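Local atomic coordinates of AgaA (Rhizobium radiobacter, PDB entry 6HLX), a protein that binds the opine agropinic acid as the periplasmic solute-binding protein of an ABC import system in Agrobacterium. Residues Gly293-Asp296 with Ala297-Asn300; Asn409-Gln412 with Ile413-Leu417; Lys426-Arg429 with Val430-Tyr433. One frame throughout, in Å; residues are numbered along the deposited sequence.

In the fold
The three contacts are local ones, on the same protein chain, and they group round helix 426-443. Interaction 3 is the first part of that helix. Its centre lies about 15 Å from the centres of both others, which are about 20 Å from each other. Gly293 N of interaction 1 packs 3.9 Å from Tyr433 CB. On helix 411-422, Leu416 O of interaction 2 lies 3.2 Å from Ile432 CG2. Interactions 1 and 2 do not touch; their nearest atoms are about 10 Å apart. All three lie away from the agropinic acid pocket and the zinc sites. They are local structural contacts in this solute-binding protein of family 5: a turn, a helix cap and a helix start.

Interaction 1. Residues Gly293-Asp296 with Ala297-Asn300; sequences GYSD and AKAN. With GOL (glycerol), chain D; ACT (acetate ion), chain G.
Lys298 lays its side chain along Ser295, the residue just before a type I beta turn from Asp296 to Ala299. The turn lies in the surface loop between strand 280-281 and helix 306-315. Lys298 CB is 3.6 Å from Ser295 OG and also touches O2 of a bound glycerol. CG, held anti to the carbonyl carbon (chi1 -57°), comes closer, 3.4 Å from Ser295 OG. The chain is extended from there. CD and CE move gradually away from the hydroxyl, and the side chain also touches Asp434 and Val437 of helix 426-443. At the tip, NZ forms a salt bridge with Asp438 of that helix. Lys298 NZ also donates to a water at 3.0 Å, and this water donates to Gly293 O. Ser295 OG accepts the backbone N-H of Lys298 (N to OG 3.0 Å). The turn's own bond, from Ala299 N to Asp296 O, is weak at 3.4 Å. Glycerol and acetate, probably from the crystallisation liquor, take up other backbone groups. Ser295 N donates to glycerol O1, and Asp296 N donates to acetate O at 2.9 Å. The lysine thus ties the turn to helix 426-443 through its ammonium group, while the serine hydroxyl holds an N-H within the turn from the residue before it. The grip on the loop is therefore mainly polar, partly through water, with the aliphatic stem as packing.

Interaction 2. Residues Asn409-Gln412 with Ile413-Leu417; sequences NDQQ and INDLL
This is an N-terminal helix cap: Asp410 is the N-cap of helix 411-422, which packs against helices 388-393 and 426-443. Asp410 OD2 accepts the backbone N-H of Ile413 (N to OD2 3.0 Å). The N-H reaches the anti side of the carboxylate from 35° out of its plane. Asp410 CG stands beside its own carbonyl carbon (chi1 177°), which turns the carboxylate back over the first turn. The same OD2 forms a salt bridge with Arg439 of helix 426-443. One oxygen thus serves both the helix start and the neighbouring helix. The negative charge at this end probably also suits the helix dipole. Ile413 crosses the aspartate at about a right angle, with CG1 3.4 Å from Asp410 OD2. Its side chain goes on to pack against Tyr393 and Phe436. Behind the cap, regular helical bonding begins at once: Asn414 N donates to Asp410 O at 2.9 Å, and Asp415 N donates to Gln411 O. Leu416 N follows with a bond to Gln412 O. On the exposed side, a bend at chi2 brings the Gln411 amide beside Asp415. Its plane is 74° from the carboxylate plane, so the two groups are far from coplanar. Gln411 NE2 comes to 2.8 Å from Asp415 OD1. One residue on from Asp415, Leu416 CG rests 3.5 Å from Gln412 O, the carbonyl oxygen one turn before it.

Interaction 3. Residues Lys426-Arg429 with Val430-Tyr433; sequences KAER and VKIY
Arg429 and Tyr433, one turn apart in the opening turns of helix 426-443, make an i to i+4 side-chain pair. On another side of the helix, Glu428 and Lys431 make an i to i+3 pair. Four backbone bonds link the two halves, two of them weak. Val430 N donates to Lys426 O, and Tyr433 N donates to Arg429 O at 3.0 Å. Glu428 O is held less firmly: it receives Ile432 N at 3.5 Å and Lys431 N, both weak bonds. Just before the helix, Asp425 OD1 accepts the N-H of Ala427. The charged pair is Glu428 with Lys431. Their side chains run side by side and point the same way. Glu428 bends at chi2 (-51°), while Lys431 stays extended. The salt bridge is long and lies on the outer side of the helix, with Lys431 NZ equally far, 3.6 Å, from Glu428 OE1 and OE2. Lys426 turns elsewhere, to a salt bridge with a bound MES molecule, probably from the crystallisation liquor. The arginine-tyrosine pair is more buried. Arg429 and Tyr433 also run in the same direction, with the guanidinium plane 71° from the ring plane. Arg429 NE lies at the ring edge, in its plane, 3.7 Å from Tyr433 CE2. That NE donates to Gly420 O, near the end of helix 411-422, and NH1 forms a salt bridge with Asp385. These partners hold the guanidinium against the tyrosine. Arg429 NH1 also donates to Tyr433 OH at 2.9 Å, with the hydroxyl oxygen tilted 22° from the guanidinium plane.

Interaction 1. Residues Gly293-Asp296 with Ala297-Asn300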
# COMPACT_ATOMS: atom_id res chain seq x y z
N GLY A 293 -6.64 14.01 -13.03
CA GLY A 293 -5.67 14.92 -12.43
C GLY A 293 -4.36 14.90 -13.19
O GLY A 293 -3.54 15.81 -13.03
N TYR A 294 -4.12 13.85 -14.03
CA TYR A 294 -2.90 13.75 -14.82
C TYR A 294 -2.86 14.92 -15.81
O TYR A 294 -3.90 15.26 -16.40
CB TYR A 294 -2.87 12.44 -15.63
CG TYR A 294 -1.64 12.32 -16.51
CD1 TYR A 294 -0.45 11.81 -16.00
CD2 TYR A 294 -1.67 12.74 -17.84
CE1 TYR A 294 0.69 11.71 -16.80
CE2 TYR A 294 -0.52 12.67 -18.63
CZ TYR A 294 0.64 12.13 -18.12
OH TYR A 294 1.76 12.03 -18.91
N SER A 295 -1.67 15.50 -16.02
CA SER A 295 -1.51 16.62 -16.96
C SER A 295 -0.07 16.70 -17.43
O SER A 295 0.85 16.74 -16.61
CB SER A 295 -1.93 17.94 -16.29
OG SER A 295 -1.34 19.06 -16.93
N ASP A 296 0.13 16.76 -18.76
CA ASP A 296 1.49 16.91 -19.31
C ASP A 296 2.01 18.31 -19.03
O ASP A 296 3.20 18.48 -18.76
CB ASP A 296 1.50 16.65 -20.83
CG ASP A 296 1.37 15.18 -21.18
OD1 ASP A 296 2.11 14.36 -20.59
OD2 ASP A 296 0.53 14.86 -22.05
N ALA A 297 1.11 19.30 -19.08
CA ALA A 297 1.39 20.73 -18.88
C ALA A 297 1.88 21.05 -17.47
O ALA A 297 2.70 21.95 -17.33
CB ALA A 297 0.14 21.55 -19.18
N LYS A 298 1.36 20.32 -16.42
CA LYS A 298 1.72 20.53 -15.01
C LYS A 298 2.80 19.55 -14.50
O LYS A 298 3.10 19.52 -13.30
CB LYS A 298 0.46 20.40 -14.12
CG LYS A 298 -0.67 21.36 -14.47
CD LYS A 298 -1.90 21.05 -13.61
CE LYS A 298 -3.19 21.57 -14.20
NZ LYS A 298 -4.32 21.34 -13.25
N ALA A 299 3.35 18.72 -15.40
CA ALA A 299 4.32 17.68 -15.04
C ALA A 299 5.70 18.23 -14.68
O ALA A 299 6.53 17.49 -14.14
CB ALA A 299 4.42 16.65 -16.17
N ASN A 300 5.94 19.53 -14.95
CA ASN A 300 7.22 20.16 -14.68
C ASN A 300 7.06 21.39 -13.81
O ASN A 300 7.77 22.39 -13.99
CB ASN A 300 7.98 20.43 -15.97
CG ASN A 300 8.50 19.15 -16.56
OD1 ASN A 300 9.51 18.59 -16.11
ND2 ASN A 300 7.80 18.63 -17.55
C1 GOL D . 0.03 15.31 -12.76
O1 GOL D . 0.30 14.68 -14.01
C2 GOL D . 0.18 16.81 -12.86
O2 GOL D . 1.19 17.13 -13.83
C3 GOL D . 0.51 17.42 -11.52
O3 GOL D . 1.89 17.71 -11.37
C ACT G . -2.43 17.95 -20.70
O ACT G . -2.11 16.73 -20.67
OXT ACT G . -3.51 18.42 -20.34
CH3 ACT G . -1.39 18.95 -21.17
O HOH W 1 -4.33 18.39 -13.61
O HOH W 2 5.32 20.19 -18.64

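Interaction 2. Residues Asn409-Gln412 with Ile413-Leu417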
# COMPACT_ATOMS: atom_id res chain seq x y z
N ASN A 409 -4.26 19.56 6.96
CA ASN A 409 -5.71 19.70 6.82
C ASN A 409 -5.99 21.03 6.13
O ASN A 409 -5.83 22.08 6.74
CB ASN A 409 -6.35 19.64 8.23
CG ASN A 409 -7.86 19.52 8.29
OD1 ASN A 409 -8.54 19.22 7.32
ND2 ASN A 409 -8.41 19.75 9.48
N ASP A 410 -6.32 20.98 4.83
CA ASP A 410 -6.66 22.19 4.06
C ASP A 410 -8.13 22.10 3.62
O ASP A 410 -8.50 21.13 2.94
CB ASP A 410 -5.73 22.35 2.85
CG ASP A 410 -6.10 23.55 2.00
OD1 ASP A 410 -5.90 24.70 2.46
OD2 ASP A 410 -6.53 23.35 0.84
N GLN A 411 -8.95 23.12 3.97
CA GLN A 411 -10.37 23.07 3.63
C GLN A 411 -10.62 23.03 2.13
O GLN A 411 -11.49 22.28 1.70
CB GLN A 411 -11.18 24.19 4.33
CG GLN A 411 -12.69 23.87 4.52
CD GLN A 411 -13.06 22.45 4.93
OE1 GLN A 411 -12.38 21.77 5.73
NE2 GLN A 411 -14.16 21.95 4.40
N GLN A 412 -9.87 23.82 1.33
CA GLN A 412 -10.11 23.81 -0.13
C GLN A 412 -9.86 22.42 -0.71
O GLN A 412 -10.65 21.94 -1.52
CB GLN A 412 -9.26 24.86 -0.85
CG GLN A 412 -9.76 26.28 -0.65
CD GLN A 412 -8.85 27.27 -1.34
OE1 GLN A 412 -8.45 27.08 -2.50
NE2 GLN A 412 -8.47 28.32 -0.64
N ILE A 413 -8.77 21.77 -0.26
CA ILE A 413 -8.45 20.41 -0.72
C ILE A 413 -9.55 19.44 -0.27
O ILE A 413 -10.01 18.64 -1.09
CB ILE A 413 -7.03 19.97 -0.22
CG1 ILE A 413 -5.95 20.59 -1.13
CG2 ILE A 413 -6.89 18.43 -0.20
CD1 ILE A 413 -4.50 20.38 -0.69
N ASN A 414 -10.01 19.53 1.00
CA ASN A 414 -11.06 18.64 1.51
C ASN A 414 -12.33 18.75 0.67
O ASN A 414 -12.92 17.74 0.30
CB ASN A 414 -11.39 18.93 2.97
CG ASN A 414 -10.28 18.63 3.95
OD1 ASN A 414 -10.29 19.14 5.09
ND2 ASN A 414 -9.31 17.83 3.55
N ASP A 415 -12.74 20.00 0.39
CA ASP A 415 -13.96 20.29 -0.38
C ASP A 415 -13.88 19.72 -1.78
O ASP A 415 -14.84 19.09 -2.23
CB ASP A 415 -14.24 21.80 -0.40
CG ASP A 415 -14.66 22.33 0.95
OD1 ASP A 415 -15.06 21.51 1.82
OD2 ASP A 415 -14.65 23.57 1.14
N LEU A 416 -12.72 19.86 -2.43
CA LEU A 416 -12.52 19.33 -3.78
C LEU A 416 -12.53 17.80 -3.76
O LEU A 416 -13.18 17.18 -4.60
CB LEU A 416 -11.21 19.84 -4.40
CG LEU A 416 -11.23 21.30 -4.87
CD1 LEU A 416 -9.81 21.81 -5.09
CD2 LEU A 416 -12.10 21.48 -6.14
N LEU A 417 -11.83 17.18 -2.78
CA LEU A 417 -11.86 15.70 -2.74
C LEU A 417 -13.26 15.18 -2.43
O LEU A 417 -13.68 14.17 -3.00
CB LEU A 417 -10.84 15.17 -1.72
CG LEU A 417 -9.36 15.45 -2.07
CD1 LEU A 417 -8.46 15.22 -0.87
CD2 LEU A 417 -8.89 14.64 -3.32

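Interaction 3. Residues Lys426-Arg429 with Val430-Tyr433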
# COMPACT_ATOMS: atom_id res chain seq x y z
N LYS A 426 -17.49 11.15 -14.91
CA LYS A 426 -16.03 11.36 -15.05
C LYS A 426 -15.66 12.65 -15.83
O LYS A 426 -14.60 13.23 -15.57
CB LYS A 426 -15.32 10.12 -15.61
CG LYS A 426 -15.29 8.98 -14.58
CD LYS A 426 -14.06 8.09 -14.66
CE LYS A 426 -14.04 7.15 -13.46
NZ LYS A 426 -13.04 6.06 -13.61
N ALA A 427 -16.54 13.13 -16.72
CA ALA A 427 -16.29 14.40 -17.45
C ALA A 427 -16.31 15.59 -16.46
O ALA A 427 -15.58 16.58 -16.63
CB ALA A 427 -17.34 14.60 -18.54
N GLU A 428 -17.13 15.47 -15.39
CA GLU A 428 -17.19 16.51 -14.35
C GLU A 428 -16.11 16.22 -13.30
O GLU A 428 -15.45 17.15 -12.82
CB GLU A 428 -18.59 16.55 -13.71
CG GLU A 428 -19.67 17.12 -14.64
CD GLU A 428 -19.32 18.46 -15.28
OE1 GLU A 428 -19.02 19.42 -14.53
OE2 GLU A 428 -19.32 18.53 -16.53
N ARG A 429 -15.87 14.95 -13.00
CA ARG A 429 -14.84 14.60 -12.00
C ARG A 429 -13.46 15.10 -12.44
O ARG A 429 -12.70 15.57 -11.60
CB ARG A 429 -14.77 13.08 -11.77
CG ARG A 429 -15.93 12.48 -11.02
CD ARG A 429 -15.66 11.00 -10.71
NE ARG A 429 -14.84 10.86 -9.51
CZ ARG A 429 -14.22 9.74 -9.16
NH1 ARG A 429 -13.52 9.68 -8.03
NH2 ARG A 429 -14.31 8.65 -9.92
N VAL A 430 -13.15 15.04 -13.74
CA VAL A 430 -11.81 15.42 -14.19
C VAL A 430 -11.52 16.93 -13.91
O VAL A 430 -10.40 17.24 -13.49
CB VAL A 430 -11.49 14.96 -15.64
CG1 VAL A 430 -12.12 15.85 -16.69
CG2 VAL A 430 -9.98 14.81 -15.85
N LYS A 431 -12.54 17.82 -14.02
CA LYS A 431 -12.38 19.25 -13.74
C LYS A 431 -12.04 19.45 -12.25
O LYS A 431 -11.28 20.35 -11.90
CB LYS A 431 -13.70 20.00 -14.02
CG LYS A 431 -14.19 19.95 -15.47
CD LYS A 431 -15.47 20.78 -15.59
CE LYS A 431 -16.14 20.67 -16.94
NZ LYS A 431 -17.38 21.49 -16.98
N ILE A 432 -12.66 18.64 -11.39
CA ILE A 432 -12.46 18.69 -9.94
C ILE A 432 -11.02 18.28 -9.60
O ILE A 432 -10.35 18.99 -8.86
CB ILE A 432 -13.51 17.81 -9.22
CG1 ILE A 432 -14.95 18.33 -9.47
CG2 ILE A 432 -13.20 17.73 -7.72
CD1 ILE A 432 -16.02 17.26 -9.27
N TYR A 433 -10.57 17.13 -10.11
CA TYR A 433 -9.20 16.67 -9.81
C TYR A 433 -8.14 17.61 -10.41
O TYR A 433 -7.08 17.79 -9.80
CB TYR A 433 -9.00 15.20 -10.20
CG TYR A 433 -9.83 14.30 -9.31
CD1 TYR A 433 -9.50 14.11 -7.97
CD2 TYR A 433 -10.99 13.70 -9.79
CE1 TYR A 433 -10.28 13.31 -7.13
CE2 TYR A 433 -11.78 12.90 -8.97
CZ TYR A 433 -11.43 12.72 -7.64
OH TYR A 433 -12.23 11.99 -6.80